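Local coordinates for protein L-methionine gamma-lyase (Fusobacterium nucleatum subsp. nucleatum, PDB 6LXU) that belongs to the Cys/Met metabolism family of pyridoxal-phosphate-dependent enzymes, carrying its cofactor on a modified lysine in a tetramer of identical chains, at residues 99-102 with 103-107; 119-122 with 123-127; 177-180 with 181-184; 195-198 with 199-202; 226-229 with 230-233. All coordinates share one frame; numbering follows the deposited sequence.

Interaction 1 (99-102 with 103-107); sequences TVLK and AGDHV
The carboxylate of D105 is held by K102, through both its ammonium group and its backbone N, and by a water, a compact example of how a tight turn can fasten itself with one acidic side chain. OD1 takes the salt bridge from K102, with NZ at 2.9 Å on the syn side of the carboxylate and 16° out of its plane. OD2 has two partners: a weak bond from the backbone N of K102 at 3.0 Å, and a water that lies 2.6 Å from D105 OD2. That water also donates to V100 O, the last helical carbonyl, and accepts a weak bond from K102 NZ, so it links the lysine, the acid and the end of helix 89-100. The K102 chain leaves its CA with CG between the backbone N and the carbonyl carbon (chi1 63°), passes the carboxylate at CG, and bends at its last torsion (chi4 -64°), which brings the ammonium group back onto OD1. Backbone closure comes from D105 N, which donates to K102 O over 3.1 Å. With both carboxylate oxygens engaged, the rotation of the D105 group is probably well fixed, and the lysine charge should favour its ionised form. Apart from these polar bonds, the L101 side chain crosses that of V107 at about a right angle, CD2 of L101 meeting CG2 of V107 at 3.9 Å. L101 packs on F128, and A103 on G129, of the second subunit. G104 takes the positive phi expected at the third position, and K102 to D105 form a type II beta turn, here the link from helix 89-100 into sheet strand 106-110.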
loop_
_atom_site.group_PDB
_atom_site.type_symbol
_atom_site.label_atom_id
_atom_site.label_comp_id
_atom_site.label_asym_id
_atom_site.label_seq_id
_atom_site.Cartn_x
_atom_site.Cartn_y
_atom_site.Cartn_z
ATOM N N THR A 99 2.965 31.282 0.344
ATOM C CA THR A 99 3.610 31.681 -0.900
ATOM C C THR A 99 3.271 33.122 -1.283
ATOM O O THR A 99 4.164 33.903 -1.641
ATOM C CB THR A 99 3.223 30.725 -2.045
ATOM O OG1 THR A 99 3.670 29.407 -1.703
ATOM C CG2 THR A 99 3.872 31.137 -3.364
ATOM N N VAL A 100 1.994 33.458 -1.233
ATOM C CA VAL A 100 1.525 34.718 -1.836
ATOM C C VAL A 100 1.463 35.891 -0.868
ATOM O O VAL A 100 1.351 37.047 -1.332
ATOM C CB VAL A 100 0.164 34.552 -2.565
ATOM C CG1 VAL A 100 0.255 33.461 -3.617
ATOM C CG2 VAL A 100 -0.990 34.316 -1.610
ATOM N N LEU A 101 1.530 35.640 0.438
ATOM C CA LEU A 101 1.470 36.695 1.440
ATOM C C LEU A 101 2.863 37.082 1.928
ATOM O O LEU A 101 3.859 36.448 1.603
ATOM C CB LEU A 101 0.612 36.251 2.624
ATOM C CG LEU A 101 -0.882 36.082 2.346
ATOM C CD1 LEU A 101 -1.563 35.422 3.527
ATOM C CD2 LEU A 101 -1.542 37.418 2.007
ATOM N N LYS A 102 2.898 38.164 2.695
ATOM C CA LYS A 102 4.070 38.609 3.447
ATOM C C LYS A 102 3.556 39.464 4.596
ATOM O O LYS A 102 2.419 39.943 4.569
ATOM C CB LYS A 102 5.056 39.397 2.570
ATOM C CG LYS A 102 4.506 40.704 2.003
ATOM C CD LYS A 102 5.499 41.407 1.086
ATOM C CE LYS A 102 4.960 42.751 0.615
ATOM N NZ LYS A 102 3.737 42.613 -0.217
ATOM N N ALA A 103 4.398 39.672 5.609
ATOM C CA ALA A 103 4.064 40.609 6.684
ATOM C C ALA A 103 3.754 41.977 6.080
ATOM O O ALA A 103 4.446 42.415 5.163
ATOM C CB ALA A 103 5.204 40.725 7.679
ATOM N N GLY A 104 2.685 42.580 6.565
ATOM C CA GLY A 104 2.220 43.866 6.026
ATOM C C GLY A 104 1.100 43.761 5.003
ATOM O O GLY A 104 0.480 44.778 4.662
ATOM N N ASP A 105 0.842 42.553 4.486
ATOM C CA ASP A 105 -0.281 42.323 3.588
ATOM C C ASP A 105 -1.564 42.242 4.394
ATOM O O ASP A 105 -1.566 42.019 5.606
ATOM C CB ASP A 105 -0.138 41.008 2.801
ATOM C CG ASP A 105 0.864 41.068 1.683
ATOM O OD1 ASP A 105 1.332 42.182 1.337
ATOM O OD2 ASP A 105 1.165 39.998 1.105
ATOM N N HIS A 106 -2.672 42.370 3.665
ATOM C CA HIS A 106 -4.016 42.299 4.207
ATOM C C HIS A 106 -4.837 41.219 3.475
ATOM O O HIS A 106 -4.646 40.968 2.281
ATOM C CB HIS A 106 -4.665 43.694 4.107
ATOM C CG HIS A 106 -6.092 43.774 4.555
ATOM N ND1 HIS A 106 -7.118 44.065 3.678
ATOM C CD2 HIS A 106 -6.663 43.667 5.778
ATOM C CE1 HIS A 106 -8.256 44.110 4.340
ATOM N NE2 HIS A 106 -8.011 43.889 5.618
ATOM N N VAL A 107 -5.742 40.607 4.231
ATOM C CA VAL A 107 -6.639 39.557 3.740
ATOM C C VAL A 107 -8.065 39.945 4.105
ATOM O O VAL A 107 -8.323 40.356 5.238
ATOM C CB VAL A 107 -6.313 38.190 4.391
ATOM C CG1 VAL A 107 -7.327 37.121 3.981
ATOM C CG2 VAL A 107 -4.891 37.772 4.057
HETATM O O HOH W 1 2.641 39.629 -1.035
#

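Interaction 2 (119-122 with 123-127); sequences ALMN and HGLTR
Backbone hydrogen bonds between A119-N122 and H123-R127 show how a helix can widen before it gives way to a 3-10 turn. H123 N donates to A119 O at 2.9 Å in the ordinary helical spacing, whereas L125 N reaches L120 O at 2.8 Å, five residues back, as in a pi-type turn. G124 N lies between the two carbonyls and bonds only weakly to each. One side-chain bond joins them: T126 OG1 donates to N122 O at 2.6 Å, approaching from above the carbonyl plane. The T126 hydroxyl sits between its own backbone N and carbonyl carbon (chi1 57°), which turns it back toward the preceding turn. Without bonding to it, the N122 amide runs alongside H123, its ND2 3.4 Å above one face of the imidazole and offset toward the rim, the two planes 53° apart. Apolar contact is looser: L120 CD1 lies 4.3 Å from L125 CD2, and in one of its two conformers M121 also brings SD alongside L125, a less certain contact. Helix 115-125 thus rests through L120 and L125 on helix 89-100, and through M121 and T126 on strand 131-135, as the helix of a beta-alpha-beta unit.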
loop_
_atom_site.group_PDB
_atom_site.type_symbol
_atom_site.label_atom_id
_atom_site.label_comp_id
_atom_site.label_asym_id
_atom_site.label_seq_id
_atom_site.Cartn_x
_atom_site.Cartn_y
_atom_site.Cartn_z
ATOM N N ALA A 119 -8.846 29.435 12.054
ATOM C CA ALA A 119 -7.768 29.481 13.030
ATOM C C ALA A 119 -6.446 29.923 12.413
ATOM O O ALA A 119 -5.720 30.743 12.988
ATOM C CB ALA A 119 -7.607 28.133 13.714
ATOM N N LEU A 120 -6.122 29.398 11.227
ATOM C CA LEU A 120 -4.941 29.828 10.496
ATOM C C LEU A 120 -4.987 31.336 10.219
ATOM O O LEU A 120 -3.994 32.031 10.420
ATOM C CB LEU A 120 -4.817 29.050 9.179
ATOM C CG LEU A 120 -3.727 29.506 8.215
ATOM C CD1 LEU A 120 -2.350 29.449 8.863
ATOM C CD2 LEU A 120 -3.771 28.645 6.966
ATOM N N MET A 121 -6.143 31.819 9.779
ATOM C CA MET A 121 -6.315 33.250 9.478
ATOM C C MET A 121 -6.225 34.109 10.741
ATOM O O MET A 121 -5.467 35.089 10.787
ATOM C CB MET A 121 -7.669 33.508 8.810
ATOM C CG MET A 121 -7.835 32.929 7.410
ATOM S SD MET A 121 -6.859 33.760 6.152
ATOM C CE MET A 121 -7.626 33.048 4.699
ATOM N N ASN A 122 -7.005 33.750 11.742
ATOM C CA ASN A 122 -7.191 34.598 12.921
ATOM C C ASN A 122 -6.032 34.552 13.905
ATOM O O ASN A 122 -5.719 35.577 14.531
ATOM C CB ASN A 122 -8.475 34.178 13.621
ATOM C CG ASN A 122 -8.921 35.164 14.677
ATOM O OD1 ASN A 122 -8.946 36.363 14.447
ATOM N ND2 ASN A 122 -9.305 34.645 15.829
ATOM N N HIS A 123 -5.410 33.383 14.057
ATOM C CA HIS A 123 -4.346 33.174 15.044
ATOM C C HIS A 123 -2.961 32.908 14.479
ATOM O O HIS A 123 -1.975 33.121 15.194
ATOM C CB HIS A 123 -4.727 32.039 16.003
ATOM C CG HIS A 123 -5.873 32.382 16.901
ATOM N ND1 HIS A 123 -7.021 31.623 16.979
ATOM C CD2 HIS A 123 -6.058 33.431 17.736
ATOM C CE1 HIS A 123 -7.853 32.178 17.842
ATOM N NE2 HIS A 123 -7.291 33.272 18.319
ATOM N N GLY A 124 -2.869 32.400 13.244
ATOM C CA GLY A 124 -1.591 32.039 12.645
ATOM C C GLY A 124 -1.001 33.165 11.835
ATOM O O GLY A 124 0.060 33.685 12.166
ATOM N N LEU A 125 -1.701 33.572 10.783
ATOM C CA LEU A 125 -1.217 34.634 9.902
ATOM C C LEU A 125 -1.033 35.951 10.661
ATOM O O LEU A 125 -0.090 36.704 10.394
ATOM C CB LEU A 125 -2.199 34.884 8.750
ATOM C CG LEU A 125 -2.512 33.787 7.732
ATOM C CD1 LEU A 125 -3.409 34.341 6.633
ATOM C CD2 LEU A 125 -1.223 33.234 7.167
ATOM N N THR A 126 -1.940 36.221 11.590
ATOM C CA THR A 126 -1.874 37.454 12.373
ATOM C C THR A 126 -0.642 37.491 13.285
ATOM O O THR A 126 -0.114 38.569 13.554
ATOM C CB THR A 126 -3.135 37.649 13.204
ATOM O OG1 THR A 126 -3.309 36.513 14.039
ATOM C CG2 THR A 126 -4.356 37.841 12.314
ATOM N N ARG A 127 -0.168 36.329 13.736
ATOM C CA ARG A 127 1.100 36.245 14.488
ATOM C C ARG A 127 2.319 36.575 13.655
ATOM O O ARG A 127 3.382 36.844 14.228
ATOM C CB ARG A 127 1.321 34.846 15.090
ATOM C CG ARG A 127 0.650 34.630 16.414
ATOM C CD ARG A 127 1.226 33.407 17.110
ATOM N NE ARG A 127 0.934 32.150 16.404
ATOM C CZ ARG A 127 1.831 31.269 15.937
ATOM N NH1 ARG A 127 3.141 31.492 16.066
ATOM N NH2 ARG A 127 1.419 30.154 15.343
#

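Interaction 3 (177-180 with 181-184); sequences HTNP and NTLV
T182, H177 and N181 carry most of this contact, which illustrates how a loop turns a chain from a helix into a buried strand. T182 answers N179 twice. Its backbone N donates to N179 O at 3.1 Å, closing a type I beta turn from N179 to T182, and its OG1 packs 3.1 Å from N179 CB, the two side chains crossing at about a right angle. The hydroxyl itself bonds to T151 O. N181 occupies the third position of the turn, and its backbone N is taken by N179 OD1 at 3.0 Å, with the donor tilted 25° from the amide carbonyl plane. N181 CB lies 3.6 Å from the same N179 OD1, the two side chains lying side by side. The N179 side chain extends anti to its own N (chi1 -179°), which carries OD1 across to that N-H, while ND2 bonds to K149 O. The H177 ring reaches toward the start of the strand: T182 O lies at the ring edge, in its plane, 3.4 Å from CD2, and V184 CG2 makes an off-centre CH-pi contact, 4.1 Å from the ring centroid. The ring is oriented further by NE2, which bonds to D204 OD2, the same oxygen that accepts from V184 N. The turn joins helix 169-176, on which T182 and V184 pack, to strand 183-187, which runs between strands 151-157 and 205-209 in the seven-stranded sheet.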
loop_
_atom_site.group_PDB
_atom_site.type_symbol
_atom_site.label_atom_id
_atom_site.label_comp_id
_atom_site.label_asym_id
_atom_site.label_seq_id
_atom_site.Cartn_x
_atom_site.Cartn_y
_atom_site.Cartn_z
ATOM N N HIS A 177 -10.779 42.252 -7.683
ATOM C CA HIS A 177 -9.898 42.595 -8.777
ATOM C C HIS A 177 -9.875 44.084 -9.140
ATOM O O HIS A 177 -9.091 44.476 -9.998
ATOM C CB HIS A 177 -10.205 41.732 -9.992
ATOM C CG HIS A 177 -9.767 40.306 -9.819
ATOM N ND1 HIS A 177 -10.442 39.246 -10.383
ATOM C CD2 HIS A 177 -8.730 39.771 -9.124
ATOM C CE1 HIS A 177 -9.824 38.121 -10.058
ATOM N NE2 HIS A 177 -8.788 38.408 -9.298
ATOM N N THR A 178 -10.649 44.896 -8.433
ATOM C CA THR A 178 -10.465 46.353 -8.519
ATOM C C THR A 178 -9.090 46.757 -7.985
ATOM O O THR A 178 -8.590 47.831 -8.333
ATOM C CB THR A 178 -11.552 47.147 -7.776
ATOM O OG1 THR A 178 -11.544 46.831 -6.383
ATOM C CG2 THR A 178 -12.934 46.882 -8.356
ATOM N N ASN A 179 -8.479 45.926 -7.132
ATOM C CA ASN A 179 -7.086 46.103 -6.746
ATOM C C ASN A 179 -6.247 45.152 -7.607
ATOM O O ASN A 179 -6.418 43.934 -7.509
ATOM C CB ASN A 179 -6.949 45.800 -5.254
ATOM C CG ASN A 179 -5.532 45.987 -4.738
ATOM O OD1 ASN A 179 -4.560 45.803 -5.462
ATOM N ND2 ASN A 179 -5.428 46.352 -3.473
ATOM N N PRO A 180 -5.331 45.683 -8.448
ATOM C CA PRO A 180 -4.574 44.822 -9.370
ATOM C C PRO A 180 -3.619 43.802 -8.716
ATOM O O PRO A 180 -3.140 42.906 -9.406
ATOM C CB PRO A 180 -3.763 45.826 -10.208
ATOM C CG PRO A 180 -3.626 47.006 -9.337
ATOM C CD PRO A 180 -4.915 47.097 -8.575
ATOM N N ASN A 181 -3.327 43.976 -7.434
ATOM C CA ASN A 181 -2.467 43.051 -6.695
ATOM C C ASN A 181 -3.244 41.973 -5.915
ATOM O O ASN A 181 -2.620 41.115 -5.281
ATOM C CB ASN A 181 -1.597 43.858 -5.727
ATOM C CG ASN A 181 -0.371 43.099 -5.255
ATOM O OD1 ASN A 181 0.329 42.464 -6.051
ATOM N ND2 ASN A 181 -0.095 43.174 -3.953
ATOM N N THR A 182 -4.575 41.994 -5.939
ATOM C CA THR A 182 -5.357 41.066 -5.112
ATOM C C THR A 182 -5.629 39.738 -5.819
ATOM O O THR A 182 -6.108 39.708 -6.959
ATOM C CB THR A 182 -6.689 41.697 -4.697
ATOM O OG1 THR A 182 -6.451 42.953 -4.042
ATOM C CG2 THR A 182 -7.489 40.780 -3.767
ATOM N N LEU A 183 -5.343 38.636 -5.119
ATOM C CA LEU A 183 -5.681 37.290 -5.593
ATOM C C LEU A 183 -6.934 36.794 -4.905
ATOM O O LEU A 183 -7.098 36.981 -3.700
ATOM C CB LEU A 183 -4.539 36.327 -5.293
ATOM C CG LEU A 183 -3.227 36.606 -6.022
ATOM C CD1 LEU A 183 -2.103 35.787 -5.401
ATOM C CD2 LEU A 183 -3.358 36.325 -7.511
ATOM N N VAL A 184 -7.802 36.140 -5.673
ATOM C CA VAL A 184 -8.998 35.521 -5.151
ATOM C C VAL A 184 -8.747 34.014 -5.048
ATOM O O VAL A 184 -8.392 33.372 -6.038
ATOM C CB VAL A 184 -10.234 35.810 -6.033
ATOM C CG1 VAL A 184 -11.479 35.179 -5.417
ATOM C CG2 VAL A 184 -10.445 37.309 -6.202
HETATM O O HOH W 2 -6.290 41.872 -9.017
HETATM O O HOH W 3 -4.585 39.964 -9.207
#

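Interaction 4 (195-198 with 199-202); sequences MQKP and LKLG
K197, just before a short 3-10 turn, and K200, within it, lie side by side in the loop between helix 192-195 and strand 205-209. The K197 side chain can be followed outward as a worked case of two lysines sharing one acid. Its CB lies 3.9 Å from K200 CD, and K200 CG is only slightly farther from it. CG leaves anti to the carbonyl carbon (chi1 -62°), and beyond it the chain is extended. CD then meets K200 CD at 4.0 Å, so the aliphatic stems run alongside each other and point the same way. At the tip, NZ forms a salt bridge with E79 OE2 and a hydrogen bond to L77 O. The K200 chain, bent at its third torsion (chi3 77°), takes its own NZ to E79 OE1. The two ammonium groups are 5.6 Å apart, NZ of K197 to NZ of K200, and the carboxylate of E79, bound by both, probably balances the two charges. In the backbone, K200 N donates to K197 O at 3.0 Å, and L201 N to P198 O at 2.9 Å. In both of these i to i+3 bonds the donor stands above the carbonyl plane, not on a lone pair. L201 packs on L169 and E170 of helix 169-176, as P198 does on L169, so this side of the turn rests against a helix while the lysines face E79. G202, at positive phi, takes the chain out of the turn. L201 CB ends the contact, lying 3.4 Å from P198 O, the carbonyl that its own N-H holds.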
loop_
_atom_site.group_PDB
_atom_site.type_symbol
_atom_site.label_atom_id
_atom_site.label_comp_id
_atom_site.label_asym_id
_atom_site.label_seq_id
_atom_site.Cartn_x
_atom_site.Cartn_y
_atom_site.Cartn_z
ATOM N N MET A 195 -19.828 20.375 -9.581
ATOM C CA MET A 195 -20.852 21.407 -9.429
ATOM C C MET A 195 -20.392 22.813 -9.749
ATOM O O MET A 195 -21.214 23.618 -10.206
ATOM C CB MET A 195 -21.423 21.399 -8.016
ATOM C CG MET A 195 -22.171 20.122 -7.730
ATOM S SD MET A 195 -22.756 19.959 -6.044
ATOM C CE MET A 195 -21.819 18.530 -5.510
ATOM N N GLN A 196 -19.134 23.152 -9.493
ATOM C CA GLN A 196 -18.712 24.550 -9.505
ATOM C C GLN A 196 -17.274 24.605 -9.960
ATOM O O GLN A 196 -16.459 23.803 -9.491
ATOM C CB GLN A 196 -18.847 25.059 -8.073
ATOM C CG GLN A 196 -18.593 26.523 -7.810
ATOM C CD GLN A 196 -19.041 26.900 -6.410
ATOM O OE1 GLN A 196 -20.138 27.425 -6.217
ATOM N NE2 GLN A 196 -18.211 26.600 -5.413
ATOM N N LYS A 197 -16.960 25.529 -10.875
ATOM C CA LYS A 197 -15.611 25.696 -11.399
ATOM C C LYS A 197 -15.199 27.159 -11.233
ATOM O O LYS A 197 -15.383 27.993 -12.140
ATOM C CB LYS A 197 -15.514 25.234 -12.856
ATOM C CG LYS A 197 -15.825 23.748 -13.029
ATOM C CD LYS A 197 -15.380 23.230 -14.388
ATOM C CE LYS A 197 -15.923 21.837 -14.673
ATOM N NZ LYS A 197 -15.204 21.171 -15.791
ATOM N N PRO A 198 -14.687 27.502 -10.049
ATOM C CA PRO A 198 -14.443 28.907 -9.740
ATOM C C PRO A 198 -13.519 29.629 -10.719
ATOM O O PRO A 198 -13.692 30.851 -10.929
ATOM C CB PRO A 198 -13.845 28.854 -8.323
ATOM C CG PRO A 198 -14.418 27.608 -7.726
ATOM C CD PRO A 198 -14.456 26.641 -8.865
ATOM N N LEU A 199 -12.559 28.936 -11.312
ATOM C CA LEU A 199 -11.648 29.611 -12.240
ATOM C C LEU A 199 -12.395 30.178 -13.442
ATOM O O LEU A 199 -12.001 31.224 -13.978
ATOM C CB LEU A 199 -10.545 28.663 -12.708
ATOM C CG LEU A 199 -9.656 28.092 -11.595
ATOM C CD1 LEU A 199 -8.640 27.142 -12.189
ATOM C CD2 LEU A 199 -8.954 29.173 -10.781
ATOM N N LYS A 200 -13.494 29.545 -13.829
ATOM C CA LYS A 200 -14.303 30.041 -14.952
ATOM C C LYS A 200 -15.087 31.294 -14.594
ATOM O O LYS A 200 -15.632 31.958 -15.498
ATOM C CB LYS A 200 -15.228 28.933 -15.456
ATOM C CG LYS A 200 -14.462 27.694 -15.901
ATOM C CD LYS A 200 -15.354 26.641 -16.530
ATOM C CE LYS A 200 -15.741 27.005 -17.953
ATOM N NZ LYS A 200 -16.367 25.857 -18.652
ATOM N N LEU A 201 -15.143 31.635 -13.305
ATOM C CA LEU A 201 -15.840 32.814 -12.799
ATOM C C LEU A 201 -14.891 33.963 -12.466
ATOM O O LEU A 201 -15.330 34.974 -11.934
ATOM C CB LEU A 201 -16.668 32.430 -11.567
ATOM C CG LEU A 201 -17.634 31.263 -11.809
ATOM C CD1 LEU A 201 -18.342 30.912 -10.513
ATOM C CD2 LEU A 201 -18.653 31.561 -12.900
ATOM N N GLY A 202 -13.609 33.809 -12.775
ATOM C CA GLY A 202 -12.604 34.848 -12.534
ATOM C C GLY A 202 -11.758 34.663 -11.286
ATOM O O GLY A 202 -10.939 35.514 -10.985
#

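Interaction 5 (226-229 with 230-233); sequences VTRQ and ELAD
This is a helix start, where strand 223-227 turns through R228, the N-cap residue, into helix 229-244. The first full turn is set by A232 N, which donates to R228 O at 2.9 Å, and by D233 N, which reaches Q229 O over the same distance. Q229 and D233 add a side-chain bond one turn apart: NE2 of Q229 donates to OD1 of D233 at 2.9 Å, with the acceptor nearly in the amide plane and the donor on the syn side, 30° out of the carboxylate plane. The glutamine chain makes its bend at chi2 (72°), which turns NE2 toward OD1. R228 lies beside L231, whose CD1 sits over one face of the guanidinium, 3.2 Å from NH2. E230 OE2 comes to the edge of the guanidinium, 3.5 Å from R228 NE, a weak bond within a salt bridge, while NH1 pairs with D204. T227 points its methyl CG2 at A232 N, and its OG1 bonds to D204 O. Acidic E230 in the first turn would suit the partial positive charge expected at a helix N-terminus, and the arginine, paired with D204 and more weakly with E230, probably has its charge well balanced.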
loop_
_atom_site.group_PDB
_atom_site.type_symbol
_atom_site.label_atom_id
_atom_site.label_comp_id
_atom_site.label_asym_id
_atom_site.label_seq_id
_atom_site.Cartn_x
_atom_site.Cartn_y
_atom_site.Cartn_z
ATOM N N VAL A 226 -5.378 24.290 -7.773
ATOM C CA VAL A 226 -5.353 24.534 -9.215
ATOM C C VAL A 226 -5.260 26.029 -9.460
ATOM O O VAL A 226 -6.007 26.811 -8.888
ATOM C CB VAL A 226 -6.580 23.969 -9.941
ATOM C CG1 VAL A 226 -6.464 24.211 -11.450
ATOM C CG2 VAL A 226 -6.710 22.471 -9.678
ATOM N N THR A 227 -4.329 26.413 -10.336
ATOM C CA THR A 227 -4.145 27.811 -10.695
ATOM C C THR A 227 -3.334 27.912 -11.987
ATOM O O THR A 227 -3.012 26.912 -12.620
ATOM C CB THR A 227 -3.521 28.589 -9.505
ATOM O OG1 THR A 227 -3.498 29.991 -9.797
ATOM C CG2 THR A 227 -2.113 28.150 -9.183
ATOM N N ARG A 228 -3.012 29.155 -12.362
ATOM C CA ARG A 228 -2.165 29.408 -13.533
ATOM C C ARG A 228 -0.749 28.916 -13.271
ATOM O O ARG A 228 -0.291 28.910 -12.113
ATOM C CB ARG A 228 -2.077 30.907 -13.855
ATOM C CG ARG A 228 -3.369 31.621 -14.119
ATOM C CD ARG A 228 -3.139 33.117 -14.313
ATOM N NE ARG A 228 -2.690 33.887 -13.140
ATOM C CZ ARG A 228 -3.479 34.491 -12.227
ATOM N NH1 ARG A 228 -4.799 34.366 -12.278
ATOM N NH2 ARG A 228 -2.938 35.199 -11.249
ATOM N N GLN A 229 -0.042 28.526 -14.326
ATOM C CA GLN A 229 1.290 27.931 -14.179
ATOM C C GLN A 229 2.261 28.780 -13.373
ATOM O O GLN A 229 2.998 28.239 -12.538
ATOM C CB GLN A 229 1.921 27.640 -15.546
ATOM C CG GLN A 229 3.131 26.727 -15.481
ATOM C CD GLN A 229 2.743 25.307 -15.164
ATOM O OE1 GLN A 229 1.893 24.735 -15.852
ATOM N NE2 GLN A 229 3.346 24.725 -14.126
ATOM N N GLU A 230 2.271 30.087 -13.621
ATOM C CA GLU A 230 3.196 30.993 -12.938
ATOM C C GLU A 230 3.005 30.955 -11.418
ATOM O O GLU A 230 3.986 30.890 -10.666
ATOM C CB GLU A 230 3.092 32.434 -13.484
ATOM C CG GLU A 230 1.762 33.145 -13.264
ATOM C CD GLU A 230 1.592 34.406 -14.107
ATOM O OE1 GLU A 230 2.595 35.097 -14.396
ATOM O OE2 GLU A 230 0.436 34.712 -14.473
ATOM N N LEU A 231 1.756 30.992 -10.978
ATOM C CA LEU A 231 1.454 30.921 -9.549
ATOM C C LEU A 231 1.704 29.521 -9.010
ATOM O O LEU A 231 2.228 29.365 -7.907
ATOM C CB LEU A 231 0.006 31.340 -9.248
ATOM C CG LEU A 231 -0.332 32.832 -9.279
ATOM C CD1 LEU A 231 -1.836 33.038 -9.184
ATOM C CD2 LEU A 231 0.364 33.579 -8.153
ATOM N N ALA A 232 1.350 28.504 -9.782
ATOM C CA ALA A 232 1.538 27.122 -9.351
ATOM C C ALA A 232 2.996 26.841 -9.057
ATOM O O ALA A 232 3.322 26.184 -8.058
ATOM C CB ALA A 232 1.023 26.163 -10.405
ATOM N N ASP A 233 3.889 27.292 -9.930
ATOM C CA ASP A 233 5.313 27.024 -9.743
ATOM C C ASP A 233 5.830 27.664 -8.460
ATOM O O ASP A 233 6.677 27.076 -7.770
ATOM C CB ASP A 233 6.127 27.521 -10.941
ATOM C CG ASP A 233 5.865 26.733 -12.218
ATOM O OD1 ASP A 233 5.247 25.654 -12.155
ATOM O OD2 ASP A 233 6.305 27.199 -13.302
#

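Overall arrangement
The five contacts follow one another in series along the chain, each a local turn or helix end. Interactions 1, 3 and 5 all reach the seven-stranded sheet, at strands 106-110, 183-187 and 223-227. Interactions 1 and 2, with centres 12 Å apart, meet through L101 and L125, and both touch the second subunit. Interaction 3 touches interactions 1, 4 and 5: its L183 packs on V100 and on R228 and L231, and its H177 meets G202. L199 of interaction 4 packs on V226 of interaction 5. Interactions 2 and 4 are farthest apart, at 27 Å between centres. Interactions 1, 3, 4 and 5 show how short connections link sheet and helices, with interaction 2 at the helix end of the beta-alpha-beta unit.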